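Long-range contacts in extracellular endo-alpha-(1->5)-L-arabinanase 1 (Bacillus subtilis, PDB 1UV4), which cleaves internal alpha-1,5-L-arabinofuranosidic linkages in linear and branched arabinan, a step in the breakdown of the plant cell wall: residues P58-W62 and Y88-S92; E117-I121 and M165-G169; G149-I155 and G181-P187; S173-R177 and L198-D203; N262-A268 and K278-L284. One frame throughout, in Å; residues are numbered along the deposited sequence.

In the fold
The chain is a five-bladed beta-propeller of glycosyl hydrolase family 43, and the five contacts sample its blades and the joints between them. Contacts 1 and 2 both reach the sheet of strands 74-81 to 115-123; their centres lie about 13 Å apart and they touch through Tyr88 and Met165. Contact 2 adjoins contact 4 in sequence, strand 167-168 preceding strand 170-175. Contacts 3 and 4, centres about 6 Å apart, alternate along the chain and tie two successive blades beside Glu185, the inferred proton donor. Contact 5, its centre about 26 Å from that of contact 1, lies in the blade where N-terminal strand 4-8 joins the last strands, closing the propeller ring.

Contact 1: P58-W62 and Y88-S92; sequences PLSWW and YYSVS
The indole of Trp62 is covered on both faces: CG2 of Val91 sits over one and CB of Leu59 over the other, while the hydroxyl of Tyr89 lies at the edge, in the ring plane. Trp62 CD1 in turn stands over the centre of one face of Trp61. The methyl is centred on the five-membered ring, with Val91 CG2 3.6 Å from the Trp62 centroid and only 5° off the normal, a well-formed CH-pi contact. At the edge, Trp62 NE1 donates to Tyr89 OH over 3.0 Å, with an N-H...O angle of 151°. That bond, with the groups on the two faces, helps hold the indole in its rotation and satisfies its N-H inside the protein. The two rings meet rim to rim, their planes clearly inclined and Trp62 CZ2 3.6 Å from Tyr89 CE2. Tyr89 reaches the indole because its CG stands between the backbone N and the carbonyl carbon (chi1 62°), carrying the phenol toward the loop. Leu59 CD1 approaches Tyr89 OH to 3.5 Å, and Trp61 CZ2 comes to 3.6 Å from Tyr89 OH. The indole N-H of Trp61 turns elsewhere, to Asp116. Phe55 meets both Trp62 and Tyr89. The arrangement is an aromatic cluster by which the loop between strands 49-54 and 74-81 packs on strand 84-91 of a propeller blade.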
# COMPACT_ATOMS: atom_id res chain seq x y z
N PRO A 58 -11.42 -17.17 6.62
CA PRO A 58 -11.57 -16.51 5.33
C PRO A 58 -13.03 -16.18 5.01
O PRO A 58 -13.93 -16.77 5.53
CB PRO A 58 -11.02 -17.58 4.34
CG PRO A 58 -11.11 -18.81 5.03
CD PRO A 58 -11.08 -18.59 6.50
N LEU A 59 -13.21 -15.22 4.12
CA LEU A 59 -14.54 -14.83 3.66
C LEU A 59 -14.94 -15.70 2.48
O LEU A 59 -14.11 -15.97 1.60
CB LEU A 59 -14.54 -13.36 3.27
CG LEU A 59 -14.25 -12.41 4.44
CD1 LEU A 59 -14.25 -10.97 3.95
CD2 LEU A 59 -15.12 -12.63 5.61
N SER A 60 -16.18 -16.18 2.47
CA SER A 60 -16.63 -17.16 1.47
C SER A 60 -16.60 -16.63 0.04
O SER A 60 -16.34 -17.40 -0.90
CB SER A 60 -18.02 -17.70 1.78
OG SER A 60 -18.99 -16.69 1.70
N TRP A 61 -16.79 -15.33 -0.17
CA TRP A 61 -16.90 -14.82 -1.55
C TRP A 61 -15.57 -14.79 -2.29
O TRP A 61 -15.53 -14.74 -3.52
CB TRP A 61 -17.55 -13.42 -1.58
CG TRP A 61 -16.82 -12.30 -0.90
CD1 TRP A 61 -17.13 -11.78 0.35
CD2 TRP A 61 -15.82 -11.45 -1.45
NE1 TRP A 61 -16.31 -10.71 0.61
CE2 TRP A 61 -15.50 -10.48 -0.47
CE3 TRP A 61 -15.11 -11.44 -2.65
CZ2 TRP A 61 -14.50 -9.55 -0.65
CZ3 TRP A 61 -14.13 -10.47 -2.84
CH2 TRP A 61 -13.83 -9.55 -1.85
N TRP A 62 -14.47 -14.83 -1.54
CA TRP A 62 -13.13 -14.71 -2.17
C TRP A 62 -12.91 -15.77 -3.22
O TRP A 62 -12.36 -15.47 -4.27
CB TRP A 62 -12.05 -14.83 -1.10
CG TRP A 62 -11.97 -13.71 -0.14
CD1 TRP A 62 -12.53 -12.46 -0.21
CD2 TRP A 62 -11.26 -13.75 1.09
NE1 TRP A 62 -12.18 -11.72 0.89
CE2 TRP A 62 -11.39 -12.48 1.70
CE3 TRP A 62 -10.48 -14.71 1.72
CZ2 TRP A 62 -10.79 -12.17 2.93
CZ3 TRP A 62 -9.89 -14.40 2.93
CH2 TRP A 62 -10.08 -13.15 3.54
N TYR A 88 -9.01 -1.72 3.17
CA TYR A 88 -8.91 -2.35 1.86
C TYR A 88 -7.79 -3.41 1.98
O TYR A 88 -6.80 -3.20 2.69
CB TYR A 88 -8.59 -1.35 0.76
CG TYR A 88 -9.74 -0.39 0.48
CD1 TYR A 88 -9.90 0.77 1.22
CD2 TYR A 88 -10.66 -0.63 -0.51
CE1 TYR A 88 -10.95 1.64 0.99
CE2 TYR A 88 -11.69 0.25 -0.76
CZ TYR A 88 -11.86 1.36 0.01
OH TYR A 88 -12.88 2.21 -0.24
N TYR A 89 -7.88 -4.51 1.26
CA TYR A 89 -6.87 -5.57 1.36
C TYR A 89 -6.90 -6.38 0.06
O TYR A 89 -7.85 -6.29 -0.71
CB TYR A 89 -7.13 -6.45 2.60
CG TYR A 89 -8.46 -7.12 2.50
CD1 TYR A 89 -9.62 -6.50 2.94
CD2 TYR A 89 -8.58 -8.36 1.90
CE1 TYR A 89 -10.84 -7.09 2.78
CE2 TYR A 89 -9.76 -8.95 1.74
CZ TYR A 89 -10.93 -8.32 2.17
OH TYR A 89 -12.16 -8.95 2.01
N SER A 90 -5.91 -7.25 -0.11
CA SER A 90 -5.73 -7.98 -1.37
C SER A 90 -5.89 -9.48 -1.14
O SER A 90 -5.37 -10.04 -0.15
CB SER A 90 -4.32 -7.78 -1.97
OG SER A 90 -3.89 -6.45 -1.84
N VAL A 91 -6.62 -10.15 -2.04
CA VAL A 91 -6.74 -11.59 -2.07
C VAL A 91 -6.08 -12.07 -3.38
O VAL A 91 -6.49 -11.64 -4.43
CB VAL A 91 -8.24 -11.97 -2.10
CG1 VAL A 91 -8.40 -13.46 -2.18
CG2 VAL A 91 -8.97 -11.37 -0.91
N SER A 92 -5.08 -12.92 -3.30
CA SER A 92 -4.36 -13.28 -4.53
C SER A 92 -3.56 -14.53 -4.30
O SER A 92 -3.70 -15.21 -3.28
CB SER A 92 -3.47 -12.08 -4.89
OG SER A 92 -2.82 -12.23 -6.13

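Contact 2: E117-I121 and M165-G169; sequences EGLVI and MKPTG
Backbones approach most closely where Val120 faces Lys166, CA to CA 5.4 Å, at a corner of the chain, and no backbone hydrogen bond joins the two segments. The polar link comes instead from the side chain of Lys166, whose ammonium reaches two carbonyls of the strand edge: Lys166 NZ donates to Glu117 O at 2.7 Å and to Leu119 O at 2.8 Å. Neither approach is in plane. The nitrogen is tilted 33° from the carbonyl plane of Glu117 and stands above that of Leu119, 47° out of it. Bends at chi2 (-65°) and chi4 fold the lysine chain along the other segment, with Lys166 CD 3.4 Å from Leu119 O on the way. Glu117 OE1 is not in contact with this ammonium, and the carboxylate's OE2 is bonded to Ser105 OG; any attraction between the two charges would act at longer range. Pro167 supplies the apolar half. Pro167 CD lies 3.9 Å from Val120 CG1, the two side chains crossing at about a right angle, and also 3.2 Å from Val120 O. Ile121 CB completes the patch, 4.5 Å from Pro167 CG. Strand 115-123 is the outermost strand of its sheet, bonded to strand 99-106 through classic beta bulges opposite Leu103 and Ile101; Val120 further packs on Leu146 of strand 144-148, so the contact joins this blade to the next.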
# COMPACT_ATOMS: atom_id res chain seq x y z
N GLU A 117 -17.64 -5.76 3.63
CA GLU A 117 -18.27 -4.92 2.62
C GLU A 117 -18.16 -5.44 1.20
O GLU A 117 -18.77 -4.89 0.27
CB GLU A 117 -17.65 -3.51 2.66
CG GLU A 117 -17.74 -2.81 4.02
CD GLU A 117 -19.05 -2.14 4.32
OE1 GLU A 117 -19.95 -2.09 3.42
OE2 GLU A 117 -19.23 -1.71 5.51
N GLY A 118 -17.48 -6.56 1.04
CA GLY A 118 -17.42 -7.23 -0.24
C GLY A 118 -16.38 -6.71 -1.21
O GLY A 118 -15.39 -6.05 -0.88
N LEU A 119 -16.58 -7.08 -2.45
CA LEU A 119 -15.64 -6.83 -3.52
C LEU A 119 -15.53 -5.36 -3.87
O LEU A 119 -16.55 -4.70 -3.99
CB LEU A 119 -16.06 -7.62 -4.77
CG LEU A 119 -15.24 -7.37 -6.07
CD1 LEU A 119 -13.91 -7.97 -5.94
CD2 LEU A 119 -15.97 -7.91 -7.29
N VAL A 120 -14.28 -4.89 -4.04
CA VAL A 120 -13.99 -3.53 -4.52
C VAL A 120 -13.72 -3.56 -6.04
O VAL A 120 -14.46 -2.95 -6.83
CB VAL A 120 -12.84 -2.95 -3.72
CG1 VAL A 120 -12.51 -1.56 -4.24
CG2 VAL A 120 -13.22 -2.89 -2.24
N ILE A 121 -12.72 -4.33 -6.44
CA ILE A 121 -12.36 -4.51 -7.84
C ILE A 121 -11.55 -5.78 -7.93
O ILE A 121 -10.80 -6.13 -6.99
CB ILE A 121 -11.60 -3.26 -8.36
CG1 ILE A 121 -11.43 -3.28 -9.89
CG2 ILE A 121 -10.28 -3.09 -7.62
CD1 ILE A 121 -11.03 -1.99 -10.45
N MET A 165 -18.09 3.46 -0.82
CA MET A 165 -16.65 3.25 -0.84
C MET A 165 -16.18 2.24 -1.90
O MET A 165 -15.09 1.67 -1.80
CB MET A 165 -16.12 2.92 0.58
CG MET A 165 -16.44 3.98 1.61
SD MET A 165 -15.64 5.56 1.26
CE MET A 165 -14.00 5.21 1.87
N LYS A 166 -16.96 2.09 -2.96
CA LYS A 166 -16.63 1.21 -4.12
C LYS A 166 -16.43 2.07 -5.39
O LYS A 166 -16.89 3.24 -5.43
CB LYS A 166 -17.76 0.23 -4.36
CG LYS A 166 -18.17 -0.62 -3.15
CD LYS A 166 -17.05 -1.57 -2.71
CE LYS A 166 -17.47 -2.50 -1.57
NZ LYS A 166 -18.30 -3.67 -2.07
N PRO A 167 -15.80 1.50 -6.41
CA PRO A 167 -15.48 2.28 -7.60
C PRO A 167 -16.67 2.85 -8.36
O PRO A 167 -17.76 2.23 -8.48
CB PRO A 167 -14.74 1.29 -8.48
CG PRO A 167 -14.14 0.30 -7.48
CD PRO A 167 -15.22 0.14 -6.49
N THR A 168 -16.39 4.04 -8.92
CA THR A 168 -17.29 4.73 -9.83
C THR A 168 -16.46 5.35 -10.93
O THR A 168 -15.33 5.73 -10.69
CB THR A 168 -18.12 5.79 -9.07
OG1 THR A 168 -19.05 6.44 -9.94
CG2 THR A 168 -17.28 6.94 -8.61
N GLY A 169 -17.03 5.46 -12.11
CA GLY A 169 -16.35 6.09 -13.24
C GLY A 169 -15.30 5.22 -13.91
O GLY A 169 -15.31 3.99 -13.83

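Contact 3: G149-I155 and G181-P187; sequences GSFWSGI and GGALEAP
Phe151 lies along the turn of residues 181-183 that leads into strand 184-192, an inverse gamma turn centred on Ala183, and its atoms meet that turn one after another. Phe151 CB is 3.9 Å from Gly182 O and CG draws a little nearer to the same oxygen. Phe151 CD2 is 3.5 Å from Gly181 O, while CD1 stays near Gly182 O and CE1 near Ala183 CA, both at the limit of contact. Farther out, CE2 and CZ rest on Ala183: Ala183 CA sits over the ring face, 3.8 Å from the Phe151 centroid and 22° off the normal, and Ala183 CB is 3.7 Å from Phe151 CZ. Gly182 O lies over the same face. This pose follows from CG being anti to the carbonyl carbon (chi1 -82°), which swings the ring over the 181-183 backbone. The main chains are joined by a single bridge, Ser150 with Glu185. Here Phe151 N donates to Leu184 O at 3.0 Å, a nearly straight bond at 169°, while the bond from Ala186 N to Gly149 O is weak. In the apolar layer, Ile155 CG2 meets Pro187 CB at 3.7 Å and Ile155 CG1 meets Leu184 CD1. A type II' turn from Phe151 to Gly154 brings Ile155 back to that layer. A water accepts from Trp152 N and donates to Gly181 O. Asp133, inferred to tune Glu185, lies close by. Another water bonds Ser150 OG and, weakly, Glu185 OE1, coupling the inferred proton donor to a loop whose Ser150, Phe151 and Trp152 probably bind substrate, as in relatives.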
# COMPACT_ATOMS: atom_id res chain seq x y z
N GLY A 149 -2.28 -1.52 -7.75
CA GLY A 149 -1.55 -2.21 -8.81
C GLY A 149 -0.22 -2.81 -8.43
O GLY A 149 0.41 -2.46 -7.44
N SER A 150 0.24 -3.70 -9.30
CA SER A 150 1.50 -4.41 -9.19
C SER A 150 1.76 -5.12 -10.51
O SER A 150 0.99 -5.99 -10.91
CB SER A 150 1.42 -5.43 -8.09
OG SER A 150 2.63 -6.17 -7.96
N PHE A 151 2.86 -4.76 -11.15
CA PHE A 151 3.32 -5.41 -12.39
C PHE A 151 2.31 -5.23 -13.52
O PHE A 151 1.41 -4.39 -13.44
CB PHE A 151 3.76 -6.87 -12.14
CG PHE A 151 5.15 -6.98 -11.60
CD1 PHE A 151 5.41 -6.77 -10.26
CD2 PHE A 151 6.22 -7.19 -12.46
CE1 PHE A 151 6.71 -6.88 -9.78
CE2 PHE A 151 7.53 -7.30 -11.97
CZ PHE A 151 7.77 -7.13 -10.63
N TRP A 152 2.53 -5.92 -14.63
CA TRP A 152 1.75 -5.70 -15.85
C TRP A 152 1.81 -4.21 -16.22
O TRP A 152 2.93 -3.70 -16.22
CB TRP A 152 0.38 -6.31 -15.75
CG TRP A 152 0.40 -7.83 -15.71
CD1 TRP A 152 0.35 -8.69 -16.78
CD2 TRP A 152 0.56 -8.66 -14.55
NE1 TRP A 152 0.44 -10.00 -16.35
CE2 TRP A 152 0.53 -10.00 -14.98
CE3 TRP A 152 0.67 -8.42 -13.17
CZ2 TRP A 152 0.65 -11.09 -14.11
CZ3 TRP A 152 0.81 -9.49 -12.32
CH2 TRP A 152 0.79 -10.80 -12.77
N SER A 153 0.69 -3.55 -16.53
CA SER A 153 0.76 -2.15 -17.01
C SER A 153 0.79 -1.17 -15.83
O SER A 153 0.74 0.05 -16.07
CB SER A 153 -0.39 -1.83 -17.98
OG SER A 153 -1.64 -1.73 -17.34
N GLY A 154 0.90 -1.67 -14.58
CA GLY A 154 1.22 -0.80 -13.45
C GLY A 154 0.09 -0.33 -12.57
O GLY A 154 -0.85 -1.03 -12.28
N ILE A 155 0.19 0.93 -12.17
CA ILE A 155 -0.67 1.55 -11.18
C ILE A 155 -1.88 2.23 -11.80
O ILE A 155 -1.78 2.99 -12.76
CB ILE A 155 0.13 2.57 -10.38
CG1 ILE A 155 1.43 1.90 -9.87
CG2 ILE A 155 -0.69 3.14 -9.21
CD1 ILE A 155 1.30 0.71 -9.04
N GLY A 181 9.83 -4.18 -17.34
CA GLY A 181 9.00 -5.30 -17.01
C GLY A 181 7.78 -5.03 -16.18
O GLY A 181 7.18 -5.96 -15.63
N GLY A 182 7.37 -3.75 -16.09
CA GLY A 182 6.27 -3.36 -15.23
C GLY A 182 6.59 -3.52 -13.77
O GLY A 182 5.70 -3.62 -12.95
N ALA A 183 7.87 -3.47 -13.39
CA ALA A 183 8.26 -3.79 -12.04
C ALA A 183 8.06 -2.63 -11.08
O ALA A 183 9.01 -1.99 -10.61
CB ALA A 183 9.68 -4.31 -12.02
N LEU A 184 6.80 -2.35 -10.80
CA LEU A 184 6.42 -1.39 -9.78
C LEU A 184 5.11 -1.82 -9.12
O LEU A 184 4.36 -2.62 -9.70
CB LEU A 184 6.31 0.03 -10.33
CG LEU A 184 5.02 0.39 -11.09
CD1 LEU A 184 5.04 1.89 -11.41
CD2 LEU A 184 4.89 -0.41 -12.30
N GLU A 185 4.89 -1.35 -7.90
CA GLU A 185 3.76 -1.76 -7.07
C GLU A 185 3.49 -0.77 -5.97
O GLU A 185 4.22 0.18 -5.78
CB GLU A 185 4.06 -3.14 -6.45
CG GLU A 185 5.21 -3.14 -5.44
CD GLU A 185 5.30 -4.37 -4.53
OE1 GLU A 185 5.81 -5.39 -5.00
OE2 GLU A 185 4.95 -4.33 -3.30
N ALA A 186 2.42 -1.02 -5.25
CA ALA A 186 2.29 -0.46 -3.88
C ALA A 186 2.21 1.05 -3.90
O ALA A 186 2.95 1.73 -3.25
CB ALA A 186 3.42 -0.94 -2.98
N PRO A 187 1.21 1.59 -4.56
CA PRO A 187 1.08 3.04 -4.54
C PRO A 187 0.68 3.61 -3.17
O PRO A 187 -0.00 3.00 -2.38
CB PRO A 187 -0.03 3.29 -5.55
CG PRO A 187 -0.89 2.09 -5.43
CD PRO A 187 0.12 0.94 -5.30
O HOH W 1 3.54 -6.96 -5.54
O HOH W 2 4.69 -7.24 -15.92

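Contact 4: S173-R177 and L198-D203; sequences SIAAR and LMVSFD. With EDO (1,2-ethanediol), chain F.
Arg177 lays its guanidinium flat on the ring of Phe202, a close-fitting stack at a partly exposed end of the contact. The planes differ by 3° and the centres of the Arg177 guanidinium and Phe202 ring are 4.0 Å apart: stacking and cation-pi geometry together. CD of Arg177 also sits over the same ring, 3.7 Å from Phe202 CD1. A bend at chi3 (77°) lets the chain pass over the phenyl before the guanidinium spreads upon it. NH1 has its hydrogen-bond partner in Ala183 O, which helps hold the group in this plane; Asp203 O lies near the edge, 3.6 Å from Arg177 NH1, without a bond. The middle is buried and apolar, at ordinary contact distance. Leu198 CD2 touches Ile174 CD1 at 4.0 Å and Ala175 CB at 3.9 Å; it is loosest where Ala175 CB and Val200 CG1 are 4.3 Å apart. At the other, partly exposed end Ser173 takes no part in the packing; its OG is hydrogen-bonded to an ethanediol O1 and to Lys156 NZ. The strand axes run at 67° with closest approach 9.0 Å. No backbone hydrogen bond crosses, and mainly side chains join the two sheets: strand 170-175, which pairs with 155-160, and strand 195-203, which lies between 184-192 and 212-220.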
# COMPACT_ATOMS: atom_id res chain seq x y z
N SER A 173 -4.84 5.25 -15.56
CA SER A 173 -3.45 4.79 -15.44
C SER A 173 -2.57 5.92 -14.97
O SER A 173 -2.57 6.98 -15.54
CB SER A 173 -2.95 4.28 -16.78
OG SER A 173 -3.74 3.20 -17.21
N ILE A 174 -1.81 5.68 -13.88
CA ILE A 174 -1.00 6.76 -13.30
C ILE A 174 0.50 6.48 -13.12
O ILE A 174 1.27 7.43 -12.95
CB ILE A 174 -1.61 7.29 -11.97
CG1 ILE A 174 -1.73 6.22 -10.91
CG2 ILE A 174 -2.94 7.99 -12.24
CD1 ILE A 174 -2.15 6.77 -9.54
N ALA A 175 0.93 5.21 -13.20
CA ALA A 175 2.36 4.91 -13.23
C ALA A 175 2.59 3.58 -13.87
O ALA A 175 1.78 2.67 -13.73
CB ALA A 175 3.04 4.95 -11.81
N ALA A 176 3.67 3.49 -14.64
CA ALA A 176 4.02 2.24 -15.34
C ALA A 176 5.53 2.18 -15.53
O ALA A 176 6.22 3.19 -15.52
CB ALA A 176 3.32 2.23 -16.69
N ARG A 177 6.06 0.97 -15.76
CA ARG A 177 7.45 0.81 -16.16
C ARG A 177 7.52 -0.07 -17.40
O ARG A 177 7.96 -1.20 -17.34
CB ARG A 177 8.31 0.22 -15.06
CG ARG A 177 8.35 1.07 -13.78
CD ARG A 177 9.28 0.48 -12.78
NE ARG A 177 10.67 0.74 -13.07
CZ ARG A 177 11.68 0.08 -12.54
NH1 ARG A 177 11.46 -0.93 -11.70
NH2 ARG A 177 12.92 0.42 -12.85
N LEU A 198 2.40 10.98 -5.81
CA LEU A 198 2.35 9.52 -5.92
C LEU A 198 3.72 8.95 -5.58
O LEU A 198 4.72 9.35 -6.17
CB LEU A 198 1.98 9.10 -7.31
CG LEU A 198 1.97 7.60 -7.57
CD1 LEU A 198 0.92 6.85 -6.77
CD2 LEU A 198 1.74 7.35 -9.06
N MET A 199 3.80 8.05 -4.61
CA MET A 199 4.96 7.23 -4.39
C MET A 199 4.64 5.79 -4.78
O MET A 199 3.53 5.33 -4.57
CB MET A 199 5.39 7.23 -2.94
CG MET A 199 5.67 8.54 -2.37
SD MET A 199 6.34 8.35 -0.67
CE MET A 199 6.68 10.02 -0.25
N VAL A 200 5.60 5.11 -5.40
CA VAL A 200 5.47 3.71 -5.72
C VAL A 200 6.74 2.99 -5.27
O VAL A 200 7.77 3.60 -5.02
CB VAL A 200 5.24 3.47 -7.23
CG1 VAL A 200 4.03 4.18 -7.69
CG2 VAL A 200 6.44 3.90 -8.05
N SER A 201 6.64 1.68 -5.06
CA SER A 201 7.81 0.83 -4.93
C SER A 201 8.24 0.35 -6.31
O SER A 201 7.43 -0.20 -7.04
CB SER A 201 7.47 -0.35 -4.03
OG SER A 201 7.14 0.09 -2.73
N PHE A 202 9.49 0.59 -6.69
CA PHE A 202 10.10 -0.06 -7.85
C PHE A 202 10.62 -1.40 -7.32
O PHE A 202 11.25 -1.44 -6.26
CB PHE A 202 11.29 0.76 -8.40
CG PHE A 202 10.92 1.92 -9.29
CD1 PHE A 202 9.60 2.25 -9.57
CD2 PHE A 202 11.93 2.69 -9.82
CE1 PHE A 202 9.29 3.35 -10.36
CE2 PHE A 202 11.64 3.76 -10.65
CZ PHE A 202 10.31 4.08 -10.93
N ASP A 203 10.37 -2.47 -8.05
CA ASP A 203 10.76 -3.83 -7.63
C ASP A 203 11.86 -4.30 -8.55
O ASP A 203 12.11 -3.73 -9.58
CB ASP A 203 9.58 -4.81 -7.82
CG ASP A 203 8.44 -4.60 -6.84
OD1 ASP A 203 8.57 -3.83 -5.87
OD2 ASP A 203 7.33 -5.19 -7.00
C1 EDO F . -7.12 2.54 -18.13
O1 EDO F . -6.27 3.66 -18.20
C2 EDO F . -6.62 1.60 -17.06
O2 EDO F . -5.98 0.51 -17.67

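Contact 5: N262-A268 and K278-L284; sequences NILVRHA and KLLINDL. With EDO (1,2-ethanediol), chain E.
OD1 of Asn282 is gripped by both terminal nitrogens of Arg266, NH1 at 2.7 Å and NH2 at 2.8 Å, across an antiparallel beta hairpin of a propeller blade. Both donors come from the same face of the amide plane, and the oxygen lies only 8° out of the guanidinium plane, whereas the guanidinium and amide planes are inclined at 45°. The other edge of the guanidinium holds an ethanediol, probably from the crystallisation liquor: Arg266 NE and NH2 each donate to its O1 at 3.0 Å. Over one face of the guanidinium, Leu280 CB sits above its centre, 3.6 Å from Arg266 CZ. The bend at chi2 (-108°) turns the arginine chain along the neighbouring strand, toward Asn282. In the backbone, Leu264, Arg266 and Ala268 face Asn282, Leu280 and Lys278 as hydrogen-bonded pairs, each with bonds in both directions, and the bond of Leu284 N to Asn262 O extends the pairing by one step. On the opposite face, Val265, Ile263, Ile281 and Leu279 pack together beside His267, whose ring nitrogens bond Asp14 N and Thr212 OG1, which puts the His267 end of this face beside Asp14, the inferred proton acceptor. Strands 4-8 and 250-259 flank the hairpin within the sheet. The apolar face is tightest between the two isoleucines, where Ile263 CG2 meets Ile281 CG2 at 3.5 Å, closer than usual for two methyl carbons.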
# COMPACT_ATOMS: atom_id res chain seq x y z
N ASN A 262 2.39 13.28 7.03
CA ASN A 262 3.78 13.63 7.37
C ASN A 262 4.60 12.57 8.07
O ASN A 262 5.53 12.88 8.82
CB ASN A 262 3.79 14.92 8.24
CG ASN A 262 3.14 14.75 9.59
OD1 ASN A 262 2.76 13.66 10.00
ND2 ASN A 262 2.97 15.88 10.31
N ILE A 263 4.21 11.33 7.87
CA ILE A 263 4.95 10.17 8.36
C ILE A 263 5.02 9.20 7.22
O ILE A 263 4.00 8.97 6.60
CB ILE A 263 4.21 9.50 9.55
CG1 ILE A 263 4.06 10.51 10.70
CG2 ILE A 263 4.96 8.21 9.96
CD1 ILE A 263 3.26 9.98 11.91
N LEU A 264 6.19 8.62 6.96
CA LEU A 264 6.32 7.57 5.97
C LEU A 264 6.70 6.28 6.66
O LEU A 264 7.75 6.21 7.30
CB LEU A 264 7.38 7.94 4.91
CG LEU A 264 7.33 6.98 3.71
CD1 LEU A 264 6.13 7.19 2.85
CD2 LEU A 264 8.59 7.01 2.86
N VAL A 265 5.85 5.29 6.54
CA VAL A 265 6.15 3.95 6.98
C VAL A 265 6.54 3.13 5.76
O VAL A 265 6.06 3.37 4.65
CB VAL A 265 4.96 3.27 7.77
CG1 VAL A 265 4.56 4.16 8.97
CG2 VAL A 265 3.75 3.00 6.89
N ARG A 266 7.38 2.15 5.98
CA ARG A 266 7.75 1.23 4.88
C ARG A 266 8.34 -0.02 5.49
O ARG A 266 8.59 -0.04 6.71
CB ARG A 266 8.79 1.88 3.95
CG ARG A 266 10.17 1.97 4.47
CD ARG A 266 10.52 3.30 4.80
NE ARG A 266 11.90 3.54 5.24
CZ ARG A 266 12.21 4.42 6.17
NH1 ARG A 266 11.25 5.11 6.76
NH2 ARG A 266 13.47 4.65 6.47
N HIS A 267 8.52 -1.06 4.69
CA HIS A 267 9.32 -2.19 5.13
C HIS A 267 10.71 -2.08 4.53
O HIS A 267 10.91 -1.40 3.53
CB HIS A 267 8.67 -3.54 4.79
CG HIS A 267 8.50 -3.81 3.32
ND1 HIS A 267 7.26 -3.93 2.71
CD2 HIS A 267 9.42 -4.00 2.34
CE1 HIS A 267 7.44 -4.14 1.41
NE2 HIS A 267 8.74 -4.16 1.16
N ALA A 268 11.69 -2.74 5.14
CA ALA A 268 13.01 -2.92 4.52
C ALA A 268 13.62 -4.16 5.16
O ALA A 268 13.23 -4.53 6.29
CB ALA A 268 13.88 -1.72 4.71
N LYS A 278 11.29 -5.52 8.23
CA LYS A 278 10.85 -4.80 9.40
C LYS A 278 10.17 -3.51 8.99
O LYS A 278 10.39 -2.97 7.89
CB LYS A 278 12.04 -4.48 10.30
CG LYS A 278 12.96 -5.67 10.61
CD LYS A 278 12.24 -6.73 11.44
CE LYS A 278 13.22 -7.79 12.11
NZ LYS A 278 14.46 -7.17 12.66
N LEU A 279 9.39 -2.97 9.93
CA LEU A 279 8.72 -1.66 9.80
C LEU A 279 9.68 -0.54 10.16
O LEU A 279 10.13 -0.46 11.30
CB LEU A 279 7.52 -1.64 10.71
CG LEU A 279 6.73 -0.34 10.81
CD1 LEU A 279 6.21 0.12 9.49
CD2 LEU A 279 5.57 -0.50 11.76
N LEU A 280 9.97 0.35 9.20
CA LEU A 280 10.81 1.53 9.41
C LEU A 280 9.92 2.75 9.22
O LEU A 280 9.04 2.80 8.36
CB LEU A 280 11.96 1.59 8.42
CG LEU A 280 13.18 0.75 8.74
CD1 LEU A 280 12.93 -0.72 8.78
CD2 LEU A 280 14.28 1.04 7.72
N ILE A 281 10.14 3.74 10.06
CA ILE A 281 9.28 4.92 10.07
C ILE A 281 10.14 6.19 10.12
O ILE A 281 11.06 6.27 10.93
CB ILE A 281 8.32 4.89 11.29
CG1 ILE A 281 7.55 3.55 11.36
CG2 ILE A 281 7.37 6.08 11.22
CD1 ILE A 281 6.60 3.50 12.50
N ASN A 282 9.82 7.15 9.26
CA ASN A 282 10.47 8.46 9.27
C ASN A 282 9.44 9.56 9.24
O ASN A 282 8.36 9.38 8.72
CB ASN A 282 11.32 8.68 8.00
CG ASN A 282 12.71 8.10 8.11
OD1 ASN A 282 12.85 6.88 8.11
ND2 ASN A 282 13.71 8.97 8.17
N ASP A 283 9.80 10.74 9.74
CA ASP A 283 9.03 11.95 9.43
C ASP A 283 9.19 12.25 7.96
O ASP A 283 10.22 11.94 7.34
CB ASP A 283 9.58 13.10 10.19
CG ASP A 283 9.55 12.87 11.67
OD1 ASP A 283 8.45 12.59 12.20
OD2 ASP A 283 10.56 12.93 12.40
N LEU A 284 8.16 12.86 7.39
CA LEU A 284 8.14 13.29 5.99
C LEU A 284 7.95 14.79 5.97
O LEU A 284 7.07 15.33 6.66
CB LEU A 284 6.96 12.64 5.27
CG LEU A 284 6.98 12.32 3.79
CD1 LEU A 284 8.25 11.64 3.36
CD2 LEU A 284 5.75 11.47 3.51
C1 EDO E . 15.90 2.01 4.37
O1 EDO E . 14.71 2.80 4.46
C2 EDO E . 17.11 2.82 4.75
O2 EDO E . 17.55 3.59 3.65
O HOH W 3 6.29 13.76 11.19